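Local coordinates for predicted sugar phosphatases of the HAD superfamily (Cytophaga hutchinsonii, PDB 2HX1), which is a predicted magnesium-dependent sugar phosphatase of the haloacid dehalogenase superfamily, probably hydrolysing phosphate esters of sugars, at residues A[233-238]-A[267-272]; A[264-267]-A[272-275]. One frame throughout, in Å; residues are numbered along the deposited sequence.

Contact 1. Residues A[233-238]-A[267-272]; sequences DTLHTD and KSTGIV. With MG (magnesium ion), chain E; EDO (1,2-ethanediol), chain O.
Leu235 and Ile271 lie alongside each other with their side chains running in opposing directions, and this apolar pair makes up most of the 181 Å² buried between 233-238 and 267-272. CD2 of Leu235 lies 4.0 Å from CG2 of Ile271 and 3.4 Å from the Ile271 O, so one methyl covers both side chain and carbonyl. Ile271 places CG2 anti to its backbone N and CG1 beside it (chi1 -62°); CG2 then meets the Leu235 backbone, 3.6 Å from its O, while CD1 reaches the Leu235 CB and stops 3.9 Å from the CA of His236. Reducing Ile271 to an alanine removes CG2 and CD1 and would probably open a gap beside CB and CD2 of Leu235, leaving that methyl to lean chiefly on Ile266. Asp233 and Thr234 link strand 228-232 of the Rossmann-like HAD core to helix 235-245, which Leu235 begins: Asp233 OD1 binds magnesium at 2.1 Å, three waters and Asp20 and Phe22 supply the other ligands, and the water that also bonds Thr234 OG1 donates to Asp238 OD2. That same OD2 accepts the Thr234 N on its anti side, tying the loop to the first turn of the helix. Across the contact, Thr269 forms an ST turn: with chi1 at 62°, OG1 sits between N and carbonyl carbon and accepts the Ile271 N at 3.1 Å (156°), while also bonding Lys265 O.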
ATOM      1  N   ASP A 233     -16.755  -9.893  15.775  1.00 20.93           N
ATOM      2  CA  ASP A 233     -16.215 -10.947  14.901  1.00 21.75           C
ATOM      3  C   ASP A 233     -15.005 -10.522  14.088  1.00 21.22           C
ATOM      4  O   ASP A 233     -14.400 -11.356  13.411  1.00 23.28           O
ATOM      5  CB  ASP A 233     -17.294 -11.492  13.964  1.00 18.56           C
ATOM      6  CG  ASP A 233     -17.803 -10.437  13.001  1.00 24.87           C
ATOM      7  OD1 ASP A 233     -18.140  -9.330  13.482  1.00 18.94           O
ATOM      8  OD2 ASP A 233     -17.842 -10.700  11.770  1.00 18.96           O
ATOM      9  N   THR A 234     -14.630  -9.248  14.168  1.00 22.47           N
ATOM     10  CA  THR A 234     -13.571  -8.671  13.333  1.00 22.99           C
ATOM     11  C   THR A 234     -12.472  -8.053  14.176  1.00 24.64           C
ATOM     12  O   THR A 234     -12.749  -7.175  15.002  1.00 21.34           O
ATOM     13  CB  THR A 234     -14.172  -7.614  12.404  1.00 23.17           C
ATOM     14  OG1 THR A 234     -15.246  -8.213  11.673  1.00 25.72           O
ATOM     15  CG2 THR A 234     -13.113  -7.051  11.407  1.00 23.61           C
ATOM     16  N   LEU A 235     -11.240  -8.533  13.981  1.00 24.84           N
ATOM     17  CA  LEU A 235     -10.092  -8.119  14.808  1.00 26.01           C
ATOM     18  C   LEU A 235      -9.745  -6.622  14.668  1.00 25.99           C
ATOM     19  O   LEU A 235      -9.552  -5.890  15.640  1.00 24.38           O
ATOM     20  CB  LEU A 235      -8.857  -8.984  14.475  1.00 25.65           C
ATOM     21  CG  LEU A 235      -8.949 -10.426  15.000  1.00 21.41           C
ATOM     22  CD1 LEU A 235      -8.039 -11.391  14.268  1.00 24.96           C
ATOM     23  CD2 LEU A 235      -8.678 -10.552  16.513  1.00 17.95           C
ATOM     24  N   HIS A 236      -9.676  -6.176  13.436  1.00 25.45           N
ATOM     25  CA  HIS A 236      -9.096  -4.888  13.153  1.00 27.56           C
ATOM     26  C   HIS A 236     -10.088  -3.760  13.384  1.00 26.55           C
ATOM     27  O   HIS A 236      -9.685  -2.608  13.328  1.00 29.34           O
ATOM     28  CB  HIS A 236      -8.538  -4.836  11.715  1.00 28.64           C
ATOM     29  CG  HIS A 236      -9.445  -5.443  10.697  1.00 38.18           C
ATOM     30  ND1 HIS A 236     -10.304  -4.691   9.923  1.00 45.17           N
ATOM     31  CD2 HIS A 236      -9.652  -6.740  10.348  1.00 41.16           C
ATOM     32  CE1 HIS A 236     -10.992  -5.497   9.129  1.00 45.74           C
ATOM     33  NE2 HIS A 236     -10.616  -6.744   9.369  1.00 46.33           N
ATOM     34  N   THR A 237     -11.364  -4.071  13.661  1.00 24.60           N
ATOM     35  CA  THR A 237     -12.338  -3.039  13.996  1.00 20.85           C
ATOM     36  C   THR A 237     -12.860  -3.173  15.465  1.00 20.76           C
ATOM     37  O   THR A 237     -12.574  -2.329  16.353  1.00 20.72           O
ATOM     38  CB  THR A 237     -13.559  -3.037  12.993  1.00 21.91           C
ATOM     39  OG1 THR A 237     -14.189  -4.316  12.987  1.00 21.22           O
ATOM     40  CG2 THR A 237     -13.148  -2.729  11.549  1.00 18.80           C
ATOM     41  N   ASP A 238     -13.606  -4.236  15.729  1.00 18.89           N
ATOM     42  CA  ASP A 238     -14.158  -4.492  17.068  1.00 20.05           C
ATOM     43  C   ASP A 238     -13.106  -4.725  18.164  1.00 20.53           C
ATOM     44  O   ASP A 238     -13.174  -4.111  19.225  1.00 22.63           O
ATOM     45  CB  ASP A 238     -15.094  -5.701  17.034  1.00 21.93           C
ATOM     46  CG  ASP A 238     -16.117  -5.612  15.928  1.00 21.96           C
ATOM     47  OD1 ASP A 238     -16.693  -4.510  15.728  1.00 24.87           O
ATOM     48  OD2 ASP A 238     -16.308  -6.629  15.233  1.00 25.32           O
ATOM     49  N   LYS A 267      -2.152 -14.061  15.593  1.00 30.18           N
ATOM     50  CA  LYS A 267      -0.692 -14.023  15.577  1.00 32.17           C
ATOM     51  C   LYS A 267      -0.145 -13.051  14.545  1.00 32.28           C
ATOM     52  O   LYS A 267       0.837 -12.355  14.813  1.00 32.34           O
ATOM     53  CB  LYS A 267      -0.124 -15.425  15.318  1.00 33.24           C
ATOM     54  CG  LYS A 267       1.393 -15.554  15.522  1.00 38.24           C
ATOM     55  CD  LYS A 267       1.825 -17.043  15.666  1.00 37.50           C
ATOM     56  CE  LYS A 267       3.343 -17.204  15.560  1.00 45.26           C
ATOM     57  NZ  LYS A 267       3.874 -18.540  16.018  1.00 40.17           N
ATOM     58  N   SER A 268      -0.756 -13.009  13.362  1.00 30.47           N
ATOM     59  CA  SER A 268      -0.245 -12.140  12.283  1.00 29.95           C
ATOM     60  C   SER A 268      -0.533 -10.648  12.527  1.00 29.70           C
ATOM     61  O   SER A 268       0.256  -9.789  12.142  1.00 31.34           O
ATOM     62  CB  SER A 268      -0.746 -12.636  10.929  1.00 27.15           C
ATOM     63  OG  SER A 268      -2.011 -12.113  10.650  1.00 35.92           O
ATOM     64  N   THR A 269      -1.618 -10.331  13.225  1.00 27.87           N
ATOM     65  CA  THR A 269      -1.966  -8.931  13.528  1.00 25.35           C
ATOM     66  C   THR A 269      -1.479  -8.486  14.917  1.00 24.67           C
ATOM     67  O   THR A 269      -1.279  -7.281  15.173  1.00 27.31           O
ATOM     68  CB  THR A 269      -3.499  -8.696  13.468  1.00 23.52           C
ATOM     69  OG1 THR A 269      -4.142  -9.497  14.455  1.00 20.44           O
ATOM     70  CG2 THR A 269      -4.094  -9.038  12.103  1.00 24.27           C
ATOM     71  N   GLY A 270      -1.276  -9.440  15.813  1.00 24.05           N
ATOM     72  CA  GLY A 270      -0.983  -9.109  17.201  1.00 23.32           C
ATOM     73  C   GLY A 270      -2.150  -8.455  17.930  1.00 25.34           C
ATOM     74  O   GLY A 270      -1.987  -7.819  19.001  1.00 23.82           O
ATOM     75  N   ILE A 271      -3.341  -8.621  17.364  1.00 22.95           N
ATOM     76  CA  ILE A 271      -4.551  -8.123  17.989  1.00 23.95           C
ATOM     77  C   ILE A 271      -5.152  -9.254  18.822  1.00 24.69           C
ATOM     78  O   ILE A 271      -5.781 -10.172  18.279  1.00 25.02           O
ATOM     79  CB  ILE A 271      -5.585  -7.624  16.951  1.00 20.92           C
ATOM     80  CG1 ILE A 271      -5.015  -6.448  16.139  1.00 24.27           C
ATOM     81  CG2 ILE A 271      -6.897  -7.206  17.667  1.00 17.69           C
ATOM     82  CD1 ILE A 271      -5.776  -6.155  14.809  1.00 20.37           C
ATOM     83  N   VAL A 272      -4.939  -9.170  20.138  1.00 23.39           N
ATOM     84  CA  VAL A 272      -5.314 -10.228  21.069  1.00 22.49           C
ATOM     85  C   VAL A 272      -6.619  -9.911  21.799  1.00 21.59           C
ATOM     86  O   VAL A 272      -6.737  -8.891  22.476  1.00 19.93           O
ATOM     87  CB  VAL A 272      -4.150 -10.476  22.068  1.00 23.40           C
ATOM     88  CG1 VAL A 272      -4.425 -11.689  22.947  1.00 23.59           C
ATOM     89  CG2 VAL A 272      -2.874 -10.676  21.289  1.00 22.28           C
TER
HETATM   90 MG    MG E 300     -19.125  -7.749  12.545  1.00 20.52          MG
HETATM   91  C1  EDO O 310      -2.452  -4.262  14.648  1.00 36.13           C
HETATM   92  O1  EDO O 310      -2.280  -5.323  13.692  1.00 30.03           O
HETATM   93  C2  EDO O 310      -3.459  -3.228  14.103  1.00 42.36           C
HETATM   94  O2  EDO O 310      -2.851  -2.202  13.290  1.00 45.07           O
HETATM   95  O   HOH W   1     -18.812  -8.380  10.676  1.00 20.47           O
HETATM   96  O   HOH W   2     -17.335  -6.583  12.778  1.00 20.67           O
HETATM   97  O   HOH W   3     -20.089  -6.073  11.860  1.00 16.52           O

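Contact 2. Residues A[264-267]-A[272-275]; sequences TKIK and VPTH
Ile266 supplies every side-chain contact that 264-267 makes with 272-275, and all of them are apolar. Its two branches divide the work. The longer one, CG1 to CD1, points at the ring of Pro273: CD1 stands 4.0 Å from the ring CD and 4.2 Å from the ring CG, so the methyl meets the pyrrolidine at these two carbons. The shorter branch, CG2, faces Val272, 4.2 Å from both its CA and its CG2. The first torsion explains this split, since chi1 of -68° sets CG2 anti to the backbone N and CG1 beside that N, and chi2 of 164° then extends CD1 toward the proline. Separations of 4.0 Å and more are those of van der Waals contact, and the 115 Å² buried in total is modest.

Topologically this is the end of a helix folding against the loop that follows it. Helix 262-269 leads through 272-275 into strand 275-277, an outermost strand, within this chain, of the six-stranded parallel sheet in the Rossmann-like HAD core, and Ile266 comes within 6.0 Å of Val272, measured between CA atoms. Pro273 also rests on Thr249 and Leu251 of strand 248-252 and on Ile239 of helix 235-245, so the methyl of Ile266 joins apolar packing that reaches the sheet.

Polar interactions lie outside this pair of segments. Val272 O accepts a hydrogen bond from Asn243 ND2, and the His275 backbone pairs with Thr249 and Leu251, which brings the loop into the sheet. Thr161 of the second subunit packs on Ile266, Lys267 and Val272, placing this contact at a subunit interface.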
ATOM      1  N   THR A 264      -3.999 -17.972  13.629  1.00 28.13           N
ATOM      2  CA  THR A 264      -3.162 -17.341  12.610  1.00 30.57           C
ATOM      3  C   THR A 264      -3.439 -15.838  12.492  1.00 29.21           C
ATOM      4  O   THR A 264      -2.503 -15.027  12.527  1.00 29.78           O
ATOM      5  CB  THR A 264      -3.302 -18.081  11.264  1.00 30.70           C
ATOM      6  OG1 THR A 264      -2.516 -19.276  11.350  1.00 35.52           O
ATOM      7  CG2 THR A 264      -2.813 -17.245  10.103  1.00 35.67           C
ATOM      8  N   LYS A 265      -4.707 -15.448  12.398  1.00 28.41           N
ATOM      9  CA  LYS A 265      -5.002 -14.025  12.255  1.00 26.98           C
ATOM     10  C   LYS A 265      -4.593 -13.287  13.513  1.00 26.29           C
ATOM     11  O   LYS A 265      -4.064 -12.179  13.422  1.00 26.85           O
ATOM     12  CB  LYS A 265      -6.454 -13.767  11.887  1.00 26.23           C
ATOM     13  CG  LYS A 265      -6.826 -14.241  10.475  1.00 29.81           C
ATOM     14  CD  LYS A 265      -8.345 -14.128  10.257  1.00 33.82           C
ATOM     15  CE  LYS A 265      -8.731 -14.086   8.770  1.00 35.58           C
ATOM     16  NZ  LYS A 265     -10.126 -13.623   8.583  1.00 36.86           N
ATOM     17  N   ILE A 266      -4.791 -13.895  14.689  1.00 25.60           N
ATOM     18  CA  ILE A 266      -4.425 -13.226  15.926  1.00 25.17           C
ATOM     19  C   ILE A 266      -2.893 -13.027  15.979  1.00 28.06           C
ATOM     20  O   ILE A 266      -2.405 -11.939  16.314  1.00 27.57           O
ATOM     21  CB  ILE A 266      -4.985 -13.959  17.155  1.00 27.06           C
ATOM     22  CG1 ILE A 266      -6.515 -13.845  17.164  1.00 28.17           C
ATOM     23  CG2 ILE A 266      -4.400 -13.390  18.463  1.00 17.45           C
ATOM     24  CD1 ILE A 266      -7.225 -14.833  18.085  1.00 25.92           C
ATOM     25  N   LYS A 267      -2.152 -14.061  15.593  1.00 30.18           N
ATOM     26  CA  LYS A 267      -0.692 -14.023  15.577  1.00 32.17           C
ATOM     27  C   LYS A 267      -0.145 -13.051  14.545  1.00 32.28           C
ATOM     28  O   LYS A 267       0.837 -12.355  14.813  1.00 32.34           O
ATOM     29  CB  LYS A 267      -0.124 -15.425  15.318  1.00 33.24           C
ATOM     30  CG  LYS A 267       1.393 -15.554  15.522  1.00 38.24           C
ATOM     31  CD  LYS A 267       1.825 -17.043  15.666  1.00 37.50           C
ATOM     32  CE  LYS A 267       3.343 -17.204  15.560  1.00 45.26           C
ATOM     33  NZ  LYS A 267       3.874 -18.540  16.018  1.00 40.17           N
ATOM     34  N   VAL A 272      -4.939  -9.170  20.138  1.00 23.39           N
ATOM     35  CA  VAL A 272      -5.314 -10.228  21.069  1.00 22.49           C
ATOM     36  C   VAL A 272      -6.619  -9.911  21.799  1.00 21.59           C
ATOM     37  O   VAL A 272      -6.737  -8.891  22.476  1.00 19.93           O
ATOM     38  CB  VAL A 272      -4.150 -10.476  22.068  1.00 23.40           C
ATOM     39  CG1 VAL A 272      -4.425 -11.689  22.947  1.00 23.59           C
ATOM     40  CG2 VAL A 272      -2.874 -10.676  21.289  1.00 22.28           C
ATOM     41  N   PRO A 273      -7.618 -10.801  21.669  1.00 21.76           N
ATOM     42  CA  PRO A 273      -8.839 -10.584  22.442  1.00 22.45           C
ATOM     43  C   PRO A 273      -8.700 -11.076  23.889  1.00 22.64           C
ATOM     44  O   PRO A 273      -7.975 -12.044  24.142  1.00 20.14           O
ATOM     45  CB  PRO A 273      -9.889 -11.402  21.676  1.00 23.75           C
ATOM     46  CG  PRO A 273      -9.147 -12.357  20.848  1.00 25.48           C
ATOM     47  CD  PRO A 273      -7.687 -12.022  20.862  1.00 22.93           C
ATOM     48  N   THR A 274      -9.391 -10.414  24.820  1.00 21.99           N
ATOM     49  CA  THR A 274      -9.451 -10.882  26.209  1.00 22.18           C
ATOM     50  C   THR A 274      -9.969 -12.329  26.217  1.00 23.52           C
ATOM     51  O   THR A 274      -9.403 -13.189  26.893  1.00 24.25           O
ATOM     52  CB  THR A 274     -10.328  -9.985  27.120  1.00 23.45           C
ATOM     53  OG1 THR A 274     -10.179  -8.589  26.759  1.00 17.64           O
ATOM     54  CG2 THR A 274      -9.974 -10.206  28.625  1.00 21.44           C
ATOM     55  N   HIS A 275     -11.011 -12.602  25.421  1.00 22.74           N
ATOM     56  CA  HIS A 275     -11.655 -13.904  25.412  1.00 21.61           C
ATOM     57  C   HIS A 275     -12.039 -14.307  23.989  1.00 23.11           C
ATOM     58  O   HIS A 275     -12.207 -13.449  23.118  1.00 17.72           O
ATOM     59  CB  HIS A 275     -12.944 -13.863  26.222  1.00 23.17           C
ATOM     60  CG  HIS A 275     -12.779 -13.405  27.625  1.00 20.61           C
ATOM     61  ND1 HIS A 275     -12.104 -14.140  28.574  1.00 28.20           N
ATOM     62  CD2 HIS A 275     -13.207 -12.279  28.248  1.00 26.30           C
ATOM     63  CE1 HIS A 275     -12.115 -13.476  29.722  1.00 25.67           C
ATOM     64  NE2 HIS A 275     -12.779 -12.344  29.548  1.00 20.53           N
TER

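In the fold
Along the chain, strand 228-232 runs into the metal-binding loop and helix 235-245, strand 248-252 follows, and helix 262-269 leads by a short loop to strand 275-277. Contact 1 closes the longer excursion, with 28 residues between 233-238 and 267-272. Contact 2 closes a tight return with four residues between 264-267 and 272-275. The closures cross: 264-267 lies inside the loop of contact 1, while 272-275 runs past its end; they share Lys267 and Val272. Their centres are 6 Å apart, and Leu235 CD2 lies 4.0 Å from Ile266 CG1, joining helix 235-245, helix 262-269 and the loop into strand 275-277 in continuous apolar packing beside the second subunit.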